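Local coordinates for hypothetical protein RPA3614 (Rhodopseudomonas palustris, PDB 2HHG) that probably acts as a rhodanese-like sulfurtransferase, although its function has not been established, at residues G66-W71 with P81-D86. Numbering follows the deposited sequence.
Sequences GMLEFW and PIFQED
F83 reaches across to the short helix 68-72 and meets it at two residues one helical turn apart, L68 and W71. The evidence for a ring-centred contact is that each of the close approaches ends on an atom of F83, which gives up 82 Å² of the 159 Å² buried between the segments. At the far end of the ring, CZ of F83 lies 4.0 Å from CD1 of L68, and the two side chains cross at about a right angle. L68 presents this methyl because its CG stands anti to the backbone N (chi1 -169°), and the branch ends nearer to F83 than its first bond would suggest. Along one flank of the ring, CE2 of F83 is 3.9 Å from CB of W71, while CD2 of F83 sits 3.5 Å from the carbonyl O of W71, an oblique approach to the ring. W71 therefore takes part through its CB and main chain; its CG is anti to the carbonyl carbon (chi1 -73°), and the indole leads away from F83, with CB of M67 lying 4.2 Å above the plane of one face near its rim. In the rhodanese-like domain, a parallel sheet flanked by helices, this contact joins helix 68-72, which follows edge strand 61-62, to the 3-10 turn 81-84 ahead of strand 88-92. The inner side is closely filled: F83 also touches V43 of strand 40-44, and L68 touches A102 of helix 97-109. Toward solvent the packing thins: P81, which directs its CB away from the helix, and Q84 are both exposed. The W71 indole, partly exposed, has a cation-pi contact with K80 and also touches F61 of strand 61-62.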
loop_
_atom_site.group_PDB
_atom_site.type_symbol
_atom_site.label_atom_id
_atom_site.label_comp_id
_atom_site.label_asym_id
_atom_site.label_seq_id
_atom_site.Cartn_x
_atom_site.Cartn_y
_atom_site.Cartn_z
ATOM N N GLY A 66 -1.766 4.963 -8.755
ATOM C CA GLY A 66 -2.016 5.001 -10.187
ATOM C C GLY A 66 -0.811 4.713 -11.062
ATOM O O GLY A 66 -0.973 4.469 -12.260
HETATM N N MSE A 67 0.384 4.730 -10.471
HETATM C CA MSE A 67 1.631 4.425 -11.182
HETATM C C MSE A 67 2.175 3.035 -10.886
HETATM O O MSE A 67 3.172 2.615 -11.491
HETATM C CB MSE A 67 2.701 5.436 -10.788
HETATM C CG MSE A 67 2.429 6.800 -11.336
HETATM SE SE MSE A 67 3.872 8.002 -11.017
HETATM C CE MSE A 67 2.954 9.627 -11.568
ATOM N N LEU A 68 1.537 2.324 -9.962
ATOM C CA LEU A 68 2.116 1.117 -9.379
ATOM C C LEU A 68 2.572 0.087 -10.406
ATOM O O LEU A 68 3.717 -0.376 -10.368
ATOM C CB LEU A 68 1.119 0.484 -8.412
ATOM C CG LEU A 68 1.626 -0.637 -7.510
ATOM C CD1 LEU A 68 2.703 -0.114 -6.556
ATOM C CD2 LEU A 68 0.467 -1.259 -6.746
ATOM N N GLU A 69 1.685 -0.261 -11.332
ATOM C CA GLU A 69 1.993 -1.313 -12.302
ATOM C C GLU A 69 3.190 -0.942 -13.163
ATOM O O GLU A 69 4.008 -1.798 -13.510
ATOM C CB GLU A 69 0.781 -1.611 -13.190
ATOM C CG GLU A 69 -0.472 -2.047 -12.424
ATOM C CD GLU A 69 -1.400 -0.902 -12.022
ATOM O OE1 GLU A 69 -0.936 0.241 -11.853
ATOM O OE2 GLU A 69 -2.607 -1.158 -11.862
ATOM N N PHE A 70 3.280 0.346 -13.489
ATOM C CA PHE A 70 4.327 0.886 -14.346
ATOM C C PHE A 70 5.684 0.940 -13.673
ATOM O O PHE A 70 6.711 0.916 -14.354
ATOM C CB PHE A 70 3.901 2.261 -14.853
ATOM C CG PHE A 70 2.671 2.193 -15.685
ATOM C CD1 PHE A 70 2.762 1.925 -17.042
ATOM C CD2 PHE A 70 1.419 2.296 -15.101
ATOM C CE1 PHE A 70 1.619 1.792 -17.813
ATOM C CE2 PHE A 70 0.275 2.162 -15.864
ATOM C CZ PHE A 70 0.373 1.922 -17.220
ATOM N N TRP A 71 5.693 1.017 -12.346
ATOM C CA TRP A 71 6.945 1.002 -11.595
ATOM C C TRP A 71 7.334 -0.413 -11.166
ATOM O O TRP A 71 8.517 -0.711 -11.043
ATOM C CB TRP A 71 6.854 1.946 -10.394
ATOM C CG TRP A 71 6.886 3.411 -10.757
ATOM C CD1 TRP A 71 6.645 3.977 -11.984
ATOM C CD2 TRP A 71 7.158 4.495 -9.867
ATOM N NE1 TRP A 71 6.769 5.346 -11.912
ATOM C CE2 TRP A 71 7.078 5.685 -10.621
ATOM C CE3 TRP A 71 7.481 4.575 -8.508
ATOM C CZ2 TRP A 71 7.300 6.939 -10.055
ATOM C CZ3 TRP A 71 7.692 5.824 -7.948
ATOM C CH2 TRP A 71 7.606 6.987 -8.724
ATOM N N PRO A 81 13.793 -0.327 -9.813
ATOM C CA PRO A 81 14.468 -1.532 -9.335
ATOM C C PRO A 81 14.118 -1.960 -7.920
ATOM O O PRO A 81 14.291 -3.135 -7.593
ATOM C CB PRO A 81 15.954 -1.173 -9.421
ATOM C CG PRO A 81 16.035 -0.033 -10.333
ATOM C CD PRO A 81 14.754 0.713 -10.220
ATOM N N ILE A 82 13.643 -1.034 -7.087
ATOM C CA ILE A 82 13.229 -1.382 -5.726
ATOM C C ILE A 82 12.169 -2.494 -5.717
ATOM O O ILE A 82 12.160 -3.335 -4.822
ATOM C CB ILE A 82 12.764 -0.136 -4.916
ATOM C CG1 ILE A 82 12.655 -0.463 -3.421
ATOM C CG2 ILE A 82 11.449 0.445 -5.460
ATOM C CD1 ILE A 82 12.520 0.767 -2.540
ATOM N N PHE A 83 11.308 -2.517 -6.734
ATOM C CA PHE A 83 10.249 -3.522 -6.814
ATOM C C PHE A 83 10.736 -4.893 -7.275
ATOM O O PHE A 83 9.953 -5.835 -7.336
ATOM C CB PHE A 83 9.102 -3.033 -7.698
ATOM C CG PHE A 83 8.243 -1.999 -7.040
ATOM C CD1 PHE A 83 7.533 -2.305 -5.876
ATOM C CD2 PHE A 83 8.138 -0.718 -7.576
ATOM C CE1 PHE A 83 6.732 -1.350 -5.262
ATOM C CE2 PHE A 83 7.333 0.240 -6.966
ATOM C CZ PHE A 83 6.638 -0.076 -5.807
ATOM N N GLN A 84 12.017 -4.998 -7.609
ATOM C CA GLN A 84 12.603 -6.284 -7.975
ATOM C C GLN A 84 13.293 -6.956 -6.788
ATOM O O GLN A 84 13.731 -8.105 -6.886
ATOM C CB GLN A 84 13.569 -6.110 -9.148
ATOM C CG GLN A 84 12.861 -6.073 -10.498
ATOM C CD GLN A 84 12.446 -7.450 -10.965
ATOM O OE1 GLN A 84 11.266 -7.809 -10.931
ATOM N NE2 GLN A 84 13.419 -8.239 -11.401
ATOM N N GLU A 85 13.371 -6.250 -5.663
ATOM C CA GLU A 85 14.081 -6.746 -4.486
ATOM C C GLU A 85 13.365 -7.909 -3.818
ATOM O O GLU A 85 12.136 -7.990 -3.823
ATOM C CB GLU A 85 14.325 -5.616 -3.488
ATOM C CG GLU A 85 15.296 -4.576 -4.027
ATOM C CD GLU A 85 15.596 -3.455 -3.059
ATOM O OE1 GLU A 85 15.151 -3.512 -1.894
ATOM O OE2 GLU A 85 16.279 -2.500 -3.480
ATOM N N ASP A 86 14.165 -8.799 -3.238
ATOM C CA ASP A 86 13.695 -9.999 -2.568
ATOM C C ASP A 86 13.247 -9.650 -1.144
ATOM O O ASP A 86 13.896 -10.021 -0.161
ATOM C CB ASP A 86 14.834 -11.030 -2.570
ATOM C CG ASP A 86 14.461 -12.336 -1.892
ATOM O OD1 ASP A 86 13.303 -12.781 -2.030
ATOM O OD2 ASP A 86 15.344 -12.923 -1.227
#